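Local coordinates for protein Ras-3 from Cryphonectria parasitica (Cryphonectria parasitica, PDB 4KU4) that is a Ras-family small G protein of the P-loop NTPase fold, holding guanosine-5'-diphosphate and a magnesium ion, at residues R79-W82 with I83-E87; F101-A104 with E105-F108; S162-K166 with L167-F171; N181-E184 with A185-V189; V190-D193 with R194-K197. One frame throughout, in Å; residues are numbered along the deposited sequence.

Interaction 1 (R79-W82 with I83-E87); sequences REQW and IRQNE
Ile-83, Trp-82 and Gln-81 carry most of this contact, in which side chains and carbonyls one turn apart meet along the last turns of helix 77-84. Ile-83 sends its longer branch back along the helix, CG1 standing anti to its own carbonyl carbon (chi1 -63°) and lying 3.3 Å from Arg-79 O. That oxygen also takes the amide of Ile-83, with 3.1 Å between Ile-83 N and Arg-79 O. Trp-82 turns its ring back over the preceding turn, where Arg-79 CA sits above one face, displaced toward the rim. Asn-86 ND2 reaches Trp-82 O at 2.8 Å with a nearly straight N-H (174°), lying in the carbonyl plane and with the oxygen in its own amide plane. Gln-85 is the first residue to leave helical geometry, and the Asn-86 side chain supplies a donor to a carbonyl of the last turn. Gln-81 and Gln-85 run side by side in the same direction, their amide planes 15° apart, and Gln-85 OE1 approaches Gln-81 CG at 3.3 Å. The backbone bond from Gln-85 N to Gln-81 O completes the pairing. Around this turn, Ile-83 leans on Thr-114 of helix 98-118, whose Glu-110 forms a salt bridge with Arg-79, while Trp-82 and Asn-86 rest on the adjacent sheet strands 15-20 and 60-67.

Interaction 2 (F101-A104 with E105-F108); sequences FEAA and ERLF
Four backbone hydrogen bonds tie Phe-101 through Ala-104 to Glu-105 through Phe-108, each reaching four residues along helix 98-118. The shortest joins Leu-107 N to Ala-103 O at 2.8 Å. Carbon contacts follow the same spacing: Leu-107 CG lies 3.2 Å from Ala-103 O, and Phe-108 CB settles near Ala-104 O. Arg-106 folds back over the preceding turn, since its chain bends at chi3 (-66°) and lays the guanidinium flat along the helix surface. One face of that group covers Ala-103 CA and Glu-102 O, both offset toward the rim, and NH2 comes within 3.5 Å of Ala-103 CB. The helix is one of those flanking the central sheet of the Ras fold: Ala-104 and Leu-107 meet Ile-91 of strand 88-94, Phe-101 meets the ring of Phe-93, and Phe-101 and Glu-105 meet Leu-163 of helix 157-167. Water fills in the polar outer side. Glu-105 stretches out with CG anti to the backbone N (chi1 -178°), and its OE1 accepts from two waters, one of which also donates to Phe-101 O and the other, at 2.8 Å, to Glu-102 O. A third water donates to Glu-102 OE2 and accepts a weak bond from Arg-106 NH1, lying at the edge of the guanidinium in its plane; the charged atoms themselves stay 4.8 Å apart, OE2 to NH1.

Interaction 3 (S162-K166 with L167-F171); sequences SLAKK and LGCGF
Leu-163 and Leu-167 meet one turn apart with their side chains set at a slant, Leu-167 CD1 coming to 3.8 Å from Leu-163 CG and almost as near to its CD1. The two start from different rotamers: CG of Leu-163 is anti to its backbone N (chi1 -179°), whereas CG of Leu-167 stands anti to its carbonyl carbon (chi1 -54°), which turns its CD1 branch back toward the earlier leucine. Beneath them the amide of Leu-167 bonds to Leu-163 O at 2.9 Å. Ala-164 presents its methyl to the returning chain: its CB lies 3.6 Å from Phe-171 CB, beyond which the ring leads away from the helix. Cys-169 SG, placed between its own backbone N and carbonyl carbon (chi1 69°), touches Ala-164 CB at 3.8 Å. The helix closes in a Schellman motif with Gly-168, at positive phi, as its C-prime residue. Cys-169 N reaches back to Ala-164 O at 3.0 Å, and Gly-168 N makes a weak bond to Lys-165 O. This turn joins helix 157-167 to strand 170-173, the second half of a beta-alpha-beta unit begun by strand 140-145, whose Leu-142 packs against both Ala-164 and Cys-169. On the outer side a water spans the turn, accepting from Lys-165 NZ and donating to Cys-169 O, at 2.6 Å from each of these two atoms. Toward helix 98-118, both Leu-167 and Cys-169 lie against Phe-108.

Interaction 4 (N181-E184 with A185-V189); sequences NVEE and AFFSV
Glu-183 and Phe-187 lie alongside one another at the start of helix 182-196. With CG of each anti to its carbonyl carbon (chi1 -74° and -63°), the two chains leave the helix in the same direction, and Glu-183 CB comes over the ring, 4.2 Å from the Phe-187 centroid and 23° off the normal, a CH-pi contact. Glu-183 O lies over one face of this ring as well, 3.2 Å from Phe-187 CG, while accepting the bond from Phe-187 N at 2.8 Å. Val-182 and Phe-186 run side by side in the same direction, with CG1 of the valine 3.8 Å from Phe-186 CE2. The edge of that ring faces Val-182 O near its plane. Ser-188 turns its hydroxyl back to the helix, and OG donates to Ala-185 O at 2.6 Å. Around them, Val-182 and Phe-186 touch Leu-34 of helix 27-35, while Phe-187 meets Leu-64, Cys-55 and Ile-57 of two sheet strands. Glu-183 thus serves two partners: CB covers the aromatic face and the carboxylate reaches the ring's rim, OE1 3.8 Å from Phe-187 CE2, while OE2 makes a salt bridge with Arg-53 that probably helps keep the chain laid over the ring.

Interaction 5 (V190-D193 with R194-K197); sequences VRAD and RRRK
Asp-193 faces two basic residues of the next turn, neither of them gripped closely. Its OD1 forms a long salt bridge with Arg-196 NH1, 3.7 Å away and at the edge of the guanidinium in its plane; the carboxylate and guanidinium planes are turned 36° apart. Lys-197 doubles back toward the same aspartate, bent at chi2 and chi4, and brings CE to 3.2 Å from Asp-193 O, although Lys-197 NZ remains 4.0 Å from Asp-193 OD2, beyond a salt bridge. Two arginines use their flat groups against apolar carbon. Arg-194, extended from CG to NE, lies beside Val-190 and lays one guanidinium face over its CG1, with NE and NH2 both 3.5 Å from that methyl. Arg-195 bends at chi3 (-51°), and its guanidinium covers Ala-192, NH1 standing 3.7 Å from Ala-192 CB. Beneath these side chains, helical bonds fix the spacing, among them Arg-195 N to Arg-191 O at 2.9 Å. Farther out, Arg-194 NH1 bonds to Ile-57 O, Arg-196 NH2 to Pro-134 O, and Arg-191 pairs with Asp-58, so helix 182-196 is fastened along its last turns to the end of strand 50-57, the turn after it and the loop before strand 140-145. Arg-196 NE, by contrast, is buried without a hydrogen-bond partner. Glu-87 brings a second carboxylate close to Asp-193; two acids so near each other would tend to raise their proton affinity, and Arg-196 and Lys-197 probably offset part of that negative charge.

Overall arrangement
The five contacts follow one another along the chain without interleaving, all on, or at the ends of, the helices that flank the six-stranded mixed sheet of this Ras-family domain. Interactions 1, 2 and 3 lie on consecutive helices, 77-84, 98-118 and 157-167. Interaction 2 packs against both others, its centre 16 Å from that of interaction 1 and 12 Å from that of interaction 3. Interactions 4 and 5 share helix 182-196, their centres 13 Å apart. Interaction 4 lies across the chain's centre from interactions 1 and 2. Interactions 1 to 3 thus form a touching series with helix 182-196 set apart, and the two groups meet where Glu-87 of interaction 1 approaches Asp-193 of interaction 5.

Interaction 1 (R79-W82 with I83-E87)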
# COMPACT_ATOMS: atom_id res chain seq x y z
N ARG A 79 10.47 2.97 -10.97
CA ARG A 79 9.27 2.35 -10.44
C ARG A 79 9.23 0.87 -10.81
O ARG A 79 8.81 0.04 -10.01
CB ARG A 79 8.01 3.07 -10.94
CG ARG A 79 6.75 2.65 -10.23
CD ARG A 79 5.60 3.57 -10.59
NE ARG A 79 6.03 4.96 -10.68
CZ ARG A 79 6.10 5.64 -11.83
NH1 ARG A 79 6.50 6.91 -11.83
NH2 ARG A 79 5.78 5.05 -12.97
N GLU A 80 9.70 0.55 -12.01
CA GLU A 80 9.74 -0.84 -12.46
C GLU A 80 10.67 -1.71 -11.61
O GLU A 80 10.42 -2.90 -11.42
CB GLU A 80 10.11 -0.93 -13.94
CG GLU A 80 9.10 -1.70 -14.77
CD GLU A 80 9.73 -2.40 -15.96
OE1 GLU A 80 10.45 -1.74 -16.73
OE2 GLU A 80 9.50 -3.62 -16.14
N GLN A 81 11.76 -1.14 -11.11
CA GLN A 81 12.64 -1.91 -10.23
C GLN A 81 11.93 -2.17 -8.90
O GLN A 81 11.95 -3.28 -8.38
CB GLN A 81 13.97 -1.19 -9.99
CG GLN A 81 15.10 -2.11 -9.57
CD GLN A 81 16.45 -1.62 -10.08
OE1 GLN A 81 16.88 -0.51 -9.75
NE2 GLN A 81 17.13 -2.43 -10.88
N TRP A 82 11.29 -1.13 -8.38
CA TRP A 82 10.53 -1.26 -7.14
C TRP A 82 9.54 -2.42 -7.24
O TRP A 82 9.33 -3.19 -6.29
CB TRP A 82 9.78 0.04 -6.82
CG TRP A 82 10.64 1.27 -6.61
CD1 TRP A 82 11.94 1.31 -6.22
CD2 TRP A 82 10.22 2.64 -6.76
NE1 TRP A 82 12.36 2.63 -6.12
CE2 TRP A 82 11.32 3.45 -6.44
CE3 TRP A 82 9.01 3.24 -7.12
CZ2 TRP A 82 11.25 4.85 -6.48
CZ3 TRP A 82 8.95 4.62 -7.16
CH2 TRP A 82 10.06 5.41 -6.84
N ILE A 83 8.92 -2.57 -8.41
CA ILE A 83 7.91 -3.60 -8.61
C ILE A 83 8.49 -5.01 -8.73
O ILE A 83 7.94 -5.97 -8.18
CB ILE A 83 7.02 -3.28 -9.85
CG1 ILE A 83 6.26 -1.97 -9.60
CG2 ILE A 83 6.05 -4.41 -10.14
CD1 ILE A 83 5.56 -1.40 -10.83
N ARG A 84 9.61 -5.14 -9.43
CA ARG A 84 10.26 -6.44 -9.58
C ARG A 84 10.71 -6.99 -8.24
O ARG A 84 10.66 -8.20 -8.00
CB ARG A 84 11.46 -6.34 -10.53
CG ARG A 84 11.11 -5.88 -11.93
CD ARG A 84 12.36 -5.68 -12.79
NE ARG A 84 12.52 -6.73 -13.79
CZ ARG A 84 13.64 -7.43 -13.95
NH1 ARG A 84 14.69 -7.19 -13.18
NH2 ARG A 84 13.71 -8.37 -14.88
N GLN A 85 11.13 -6.10 -7.34
CA GLN A 85 11.77 -6.53 -6.09
C GLN A 85 10.81 -6.64 -4.91
O GLN A 85 11.24 -6.83 -3.78
CB GLN A 85 12.93 -5.60 -5.74
CG GLN A 85 14.07 -5.69 -6.74
CD GLN A 85 15.06 -4.55 -6.63
OE1 GLN A 85 16.01 -4.46 -7.42
NE2 GLN A 85 14.86 -3.67 -5.65
N ASN A 86 9.51 -6.54 -5.17
CA ASN A 86 8.51 -6.71 -4.12
C ASN A 86 7.39 -7.68 -4.51
O ASN A 86 7.10 -7.85 -5.70
CB ASN A 86 7.95 -5.36 -3.67
CG ASN A 86 8.94 -4.55 -2.87
OD1 ASN A 86 9.05 -4.72 -1.64
ND2 ASN A 86 9.65 -3.67 -3.53
N GLU A 87 6.76 -8.30 -3.52
CA GLU A 87 5.72 -9.31 -3.74
C GLU A 87 4.32 -8.71 -3.65
O GLU A 87 3.41 -9.11 -4.38
CB GLU A 87 5.87 -10.47 -2.73
CG GLU A 87 4.55 -11.15 -2.32
CD GLU A 87 4.66 -12.24 -1.22
OE1 GLU A 87 5.08 -11.94 -0.06
OE2 GLU A 87 4.28 -13.40 -1.50

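Interaction 2 (F101-A104 with E105-F108)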
# COMPACT_ATOMS: atom_id res chain seq x y z
N PHE A 101 -6.02 9.86 -7.29
CA PHE A 101 -6.82 8.65 -7.45
C PHE A 101 -6.65 8.15 -8.88
O PHE A 101 -6.57 6.95 -9.14
CB PHE A 101 -8.28 8.98 -7.12
CG PHE A 101 -9.25 7.85 -7.31
CD1 PHE A 101 -9.11 6.66 -6.61
CD2 PHE A 101 -10.33 8.00 -8.15
CE1 PHE A 101 -10.02 5.62 -6.76
CE2 PHE A 101 -11.24 6.97 -8.32
CZ PHE A 101 -11.10 5.78 -7.61
N GLU A 102 -6.56 9.09 -9.81
CA GLU A 102 -6.36 8.72 -11.20
C GLU A 102 -4.98 8.10 -11.40
O GLU A 102 -4.84 7.10 -12.10
CB GLU A 102 -6.55 9.93 -12.11
CG GLU A 102 -7.95 10.47 -12.07
CD GLU A 102 -8.08 11.86 -12.65
OE1 GLU A 102 -9.23 12.33 -12.80
OE2 GLU A 102 -7.03 12.48 -12.93
N ALA A 103 -3.96 8.68 -10.78
CA ALA A 103 -2.63 8.08 -10.85
C ALA A 103 -2.58 6.68 -10.24
O ALA A 103 -1.94 5.79 -10.77
CB ALA A 103 -1.59 8.96 -10.20
N ALA A 104 -3.25 6.50 -9.12
CA ALA A 104 -3.27 5.19 -8.50
C ALA A 104 -3.79 4.10 -9.45
O ALA A 104 -3.25 3.00 -9.51
CB ALA A 104 -4.08 5.22 -7.23
N GLU A 105 -4.85 4.42 -10.19
CA GLU A 105 -5.41 3.50 -11.18
C GLU A 105 -4.36 3.18 -12.25
O GLU A 105 -4.16 2.02 -12.61
CB GLU A 105 -6.64 4.12 -11.81
CG GLU A 105 -7.34 3.24 -12.83
CD GLU A 105 -8.62 3.86 -13.36
OE1 GLU A 105 -8.90 5.05 -13.06
OE2 GLU A 105 -9.36 3.15 -14.08
N ARG A 106 -3.69 4.21 -12.76
CA ARG A 106 -2.58 4.00 -13.70
C ARG A 106 -1.45 3.14 -13.11
O ARG A 106 -0.89 2.29 -13.80
CB ARG A 106 -2.03 5.35 -14.17
CG ARG A 106 -3.04 6.20 -14.93
CD ARG A 106 -2.35 7.34 -15.66
NE ARG A 106 -1.75 8.30 -14.74
CZ ARG A 106 -2.35 9.41 -14.32
NH1 ARG A 106 -3.56 9.71 -14.75
NH2 ARG A 106 -1.72 10.22 -13.48
N LEU A 107 -1.12 3.37 -11.84
CA LEU A 107 -0.08 2.62 -11.16
C LEU A 107 -0.45 1.16 -11.01
O LEU A 107 0.39 0.28 -11.17
CB LEU A 107 0.21 3.23 -9.79
CG LEU A 107 0.88 4.59 -9.87
CD1 LEU A 107 0.80 5.34 -8.55
CD2 LEU A 107 2.33 4.37 -10.31
N PHE A 108 -1.71 0.88 -10.72
CA PHE A 108 -2.15 -0.51 -10.68
C PHE A 108 -1.85 -1.22 -12.01
O PHE A 108 -1.34 -2.33 -12.03
CB PHE A 108 -3.65 -0.60 -10.37
CG PHE A 108 -4.19 -1.99 -10.43
CD1 PHE A 108 -4.16 -2.81 -9.31
CD2 PHE A 108 -4.70 -2.49 -11.61
CE1 PHE A 108 -4.63 -4.10 -9.37
CE2 PHE A 108 -5.19 -3.78 -11.68
CZ PHE A 108 -5.15 -4.59 -10.56
O HOH W 1 -9.11 6.49 -11.04
O HOH W 2 -6.83 7.05 -14.02
O HOH W 3 -4.31 12.82 -13.78

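Interaction 3 (S162-K166 with L167-F171)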
# COMPACT_ATOMS: atom_id res chain seq x y z
N SER A 162 -15.67 0.63 -5.82
CA SER A 162 -16.02 0.10 -7.15
C SER A 162 -14.84 -0.03 -8.11
O SER A 162 -14.79 -0.97 -8.89
CB SER A 162 -17.16 0.89 -7.83
OG SER A 162 -16.82 2.24 -8.09
N LEU A 163 -13.91 0.92 -8.07
CA LEU A 163 -12.70 0.77 -8.87
C LEU A 163 -11.95 -0.49 -8.46
O LEU A 163 -11.62 -1.36 -9.31
CB LEU A 163 -11.79 1.99 -8.74
CG LEU A 163 -10.52 1.88 -9.60
CD1 LEU A 163 -10.87 1.75 -11.09
CD2 LEU A 163 -9.64 3.07 -9.36
N ALA A 164 -11.71 -0.64 -7.15
CA ALA A 164 -11.02 -1.83 -6.69
C ALA A 164 -11.72 -3.12 -7.09
O ALA A 164 -11.07 -4.09 -7.47
CB ALA A 164 -10.80 -1.79 -5.18
N LYS A 165 -13.05 -3.14 -7.03
CA LYS A 165 -13.80 -4.31 -7.46
C LYS A 165 -13.63 -4.56 -8.96
O LYS A 165 -13.45 -5.70 -9.40
CB LYS A 165 -15.26 -4.16 -7.08
CG LYS A 165 -15.51 -4.49 -5.59
CD LYS A 165 -15.31 -5.98 -5.34
CE LYS A 165 -15.46 -6.35 -3.87
NZ LYS A 165 -14.47 -5.62 -3.02
N LYS A 166 -13.67 -3.50 -9.74
CA LYS A 166 -13.44 -3.61 -11.17
C LYS A 166 -12.07 -4.23 -11.47
O LYS A 166 -11.94 -5.07 -12.36
CB LYS A 166 -13.59 -2.24 -11.83
CG LYS A 166 -13.01 -2.11 -13.25
CD LYS A 166 -13.15 -0.67 -13.73
CE LYS A 166 -12.23 -0.38 -14.89
NZ LYS A 166 -12.72 -1.03 -16.13
N LEU A 167 -11.05 -3.83 -10.71
CA LEU A 167 -9.67 -4.27 -10.98
C LEU A 167 -9.31 -5.62 -10.34
O LEU A 167 -8.32 -6.24 -10.73
CB LEU A 167 -8.67 -3.19 -10.52
CG LEU A 167 -8.87 -1.78 -11.09
CD1 LEU A 167 -7.91 -0.79 -10.47
CD2 LEU A 167 -8.72 -1.77 -12.60
N GLY A 168 -10.10 -6.06 -9.38
CA GLY A 168 -9.82 -7.29 -8.65
C GLY A 168 -8.92 -7.11 -7.43
O GLY A 168 -8.44 -8.08 -6.87
N CYS A 169 -8.73 -5.87 -6.99
CA CYS A 169 -7.82 -5.61 -5.87
C CYS A 169 -8.55 -5.20 -4.59
O CYS A 169 -9.76 -5.05 -4.57
CB CYS A 169 -6.76 -4.56 -6.24
SG CYS A 169 -7.40 -2.87 -6.48
N GLY A 170 -7.79 -5.01 -3.52
CA GLY A 170 -8.37 -4.60 -2.26
C GLY A 170 -8.58 -3.09 -2.22
O GLY A 170 -8.02 -2.35 -3.02
N PHE A 171 -9.43 -2.66 -1.28
CA PHE A 171 -9.64 -1.24 -1.03
C PHE A 171 -9.81 -1.00 0.46
O PHE A 171 -10.68 -1.61 1.10
CB PHE A 171 -10.87 -0.72 -1.79
CG PHE A 171 -11.20 0.72 -1.49
CD1 PHE A 171 -10.25 1.70 -1.66
CD2 PHE A 171 -12.47 1.08 -1.08
CE1 PHE A 171 -10.55 3.02 -1.38
CE2 PHE A 171 -12.78 2.41 -0.83
CZ PHE A 171 -11.83 3.37 -0.97
O HOH W 4 -12.06 -4.73 -3.37

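Interaction 4 (N181-E184 with A185-V189)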
# COMPACT_ATOMS: atom_id res chain seq x y z
N ASN A 181 -7.34 2.38 10.59
CA ASN A 181 -7.33 1.32 9.59
C ASN A 181 -5.97 1.06 8.95
O ASN A 181 -5.90 0.35 7.96
CB ASN A 181 -8.36 1.60 8.48
CG ASN A 181 -9.78 1.74 8.99
OD1 ASN A 181 -10.15 1.13 10.00
ND2 ASN A 181 -10.60 2.52 8.29
N VAL A 182 -4.92 1.64 9.50
CA VAL A 182 -3.60 1.45 8.90
C VAL A 182 -3.18 -0.03 8.90
O VAL A 182 -2.78 -0.56 7.87
CB VAL A 182 -2.51 2.33 9.56
CG1 VAL A 182 -1.15 2.01 8.95
CG2 VAL A 182 -2.83 3.81 9.35
N GLU A 183 -3.26 -0.72 10.05
CA GLU A 183 -2.89 -2.13 10.05
C GLU A 183 -3.75 -2.97 9.10
O GLU A 183 -3.25 -3.84 8.39
CB GLU A 183 -2.90 -2.74 11.47
CG GLU A 183 -1.73 -2.30 12.33
CD GLU A 183 -1.69 -3.01 13.67
OE1 GLU A 183 -2.62 -3.79 13.98
OE2 GLU A 183 -0.72 -2.76 14.42
N GLU A 184 -5.06 -2.71 9.08
CA GLU A 184 -5.95 -3.44 8.18
C GLU A 184 -5.48 -3.32 6.73
O GLU A 184 -5.50 -4.28 5.98
CB GLU A 184 -7.38 -2.94 8.32
CG GLU A 184 -8.08 -3.46 9.57
CD GLU A 184 -7.67 -2.78 10.87
OE1 GLU A 184 -6.85 -1.83 10.87
OE2 GLU A 184 -8.16 -3.23 11.92
N ALA A 185 -5.04 -2.12 6.36
CA ALA A 185 -4.63 -1.88 4.98
C ALA A 185 -3.41 -2.72 4.61
O ALA A 185 -3.44 -3.46 3.62
CB ALA A 185 -4.34 -0.43 4.79
N PHE A 186 -2.33 -2.61 5.39
CA PHE A 186 -1.11 -3.37 5.11
C PHE A 186 -1.32 -4.88 5.24
O PHE A 186 -0.83 -5.65 4.41
CB PHE A 186 0.03 -2.96 6.05
CG PHE A 186 0.66 -1.64 5.69
CD1 PHE A 186 1.71 -1.59 4.78
CD2 PHE A 186 0.25 -0.46 6.29
CE1 PHE A 186 2.30 -0.40 4.45
CE2 PHE A 186 0.86 0.74 5.96
CZ PHE A 186 1.89 0.77 5.03
N PHE A 187 -2.02 -5.31 6.29
CA PHE A 187 -2.20 -6.74 6.49
C PHE A 187 -3.11 -7.36 5.42
O PHE A 187 -3.07 -8.57 5.19
CB PHE A 187 -2.76 -7.04 7.88
CG PHE A 187 -1.87 -6.62 9.01
CD1 PHE A 187 -0.60 -6.13 8.79
CD2 PHE A 187 -2.32 -6.73 10.31
CE1 PHE A 187 0.21 -5.75 9.84
CE2 PHE A 187 -1.52 -6.36 11.37
CZ PHE A 187 -0.25 -5.87 11.14
N SER A 188 -3.91 -6.54 4.76
CA SER A 188 -4.87 -7.05 3.79
C SER A 188 -4.20 -7.84 2.67
O SER A 188 -4.74 -8.84 2.20
CB SER A 188 -5.76 -5.93 3.22
OG SER A 188 -5.03 -5.05 2.37
N VAL A 189 -3.02 -7.39 2.23
CA VAL A 189 -2.38 -8.07 1.11
C VAL A 189 -1.69 -9.35 1.56
O VAL A 189 -1.58 -10.31 0.78
CB VAL A 189 -1.42 -7.15 0.35
CG1 VAL A 189 -2.21 -6.20 -0.56
CG2 VAL A 189 -0.53 -6.38 1.30

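Interaction 5 (V190-D193 with R194-K197)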
# COMPACT_ATOMS: atom_id res chain seq x y z
N VAL A 190 -1.25 -9.38 2.80
CA VAL A 190 -0.72 -10.61 3.37
C VAL A 190 -1.85 -11.64 3.49
O VAL A 190 -1.68 -12.81 3.13
CB VAL A 190 -0.11 -10.40 4.76
CG1 VAL A 190 0.28 -11.76 5.38
CG2 VAL A 190 1.10 -9.43 4.67
N ARG A 191 -2.99 -11.19 4.00
CA ARG A 191 -4.17 -12.03 4.17
C ARG A 191 -4.61 -12.59 2.83
O ARG A 191 -4.98 -13.76 2.73
CB ARG A 191 -5.30 -11.25 4.83
CG ARG A 191 -5.06 -11.04 6.32
CD ARG A 191 -6.12 -10.20 6.98
NE ARG A 191 -5.89 -10.16 8.43
CZ ARG A 191 -5.92 -9.06 9.18
NH1 ARG A 191 -6.18 -7.89 8.63
NH2 ARG A 191 -5.69 -9.14 10.49
N ALA A 192 -4.56 -11.76 1.78
CA ALA A 192 -4.97 -12.21 0.45
C ALA A 192 -4.02 -13.27 -0.10
O ALA A 192 -4.46 -14.27 -0.68
CB ALA A 192 -5.05 -11.02 -0.50
N ASP A 193 -2.72 -13.06 0.09
CA ASP A 193 -1.71 -14.02 -0.37
C ASP A 193 -1.94 -15.38 0.27
O ASP A 193 -1.85 -16.41 -0.38
CB ASP A 193 -0.30 -13.50 -0.04
CG ASP A 193 0.79 -14.38 -0.59
OD1 ASP A 193 0.56 -15.02 -1.65
OD2 ASP A 193 1.88 -14.43 0.02
N ARG A 194 -2.26 -15.38 1.56
CA ARG A 194 -2.54 -16.63 2.26
C ARG A 194 -3.85 -17.27 1.83
O ARG A 194 -3.97 -18.49 1.80
CB ARG A 194 -2.58 -16.40 3.76
CG ARG A 194 -1.26 -15.98 4.32
CD ARG A 194 -1.40 -15.73 5.81
NE ARG A 194 -0.21 -15.08 6.33
CZ ARG A 194 -0.12 -14.61 7.57
NH1 ARG A 194 -1.14 -14.73 8.41
NH2 ARG A 194 1.00 -14.02 7.96
N ARG A 195 -4.84 -16.44 1.53
CA ARG A 195 -6.13 -16.91 1.04
C ARG A 195 -5.93 -17.71 -0.25
O ARG A 195 -6.63 -18.69 -0.49
CB ARG A 195 -7.06 -15.71 0.79
CG ARG A 195 -8.53 -16.05 0.52
CD ARG A 195 -9.21 -14.99 -0.36
NE ARG A 195 -9.01 -13.63 0.14
CZ ARG A 195 -8.89 -12.56 -0.64
NH1 ARG A 195 -8.71 -11.35 -0.11
NH2 ARG A 195 -8.95 -12.69 -1.96
N ARG A 196 -4.97 -17.28 -1.07
CA ARG A 196 -4.72 -17.90 -2.37
C ARG A 196 -4.20 -19.33 -2.31
O ARG A 196 -4.48 -20.13 -3.19
CB ARG A 196 -3.71 -17.07 -3.18
CG ARG A 196 -4.20 -15.71 -3.60
CD ARG A 196 -3.38 -15.20 -4.79
NE ARG A 196 -1.94 -15.30 -4.56
CZ ARG A 196 -1.05 -15.40 -5.54
NH1 ARG A 196 0.25 -15.47 -5.27
NH2 ARG A 196 -1.47 -15.43 -6.80
N LYS A 197 -3.42 -19.63 -1.28
CA LYS A 197 -2.80 -20.95 -1.14
C LYS A 197 -3.84 -22.07 -1.17
O LYS A 197 -3.52 -23.21 -1.49
CB LYS A 197 -1.97 -21.03 0.14
CG LYS A 197 -1.13 -19.79 0.39
CD LYS A 197 -0.11 -19.58 -0.72
CE LYS A 197 0.73 -18.35 -0.43
NZ LYS A 197 0.98 -18.20 1.04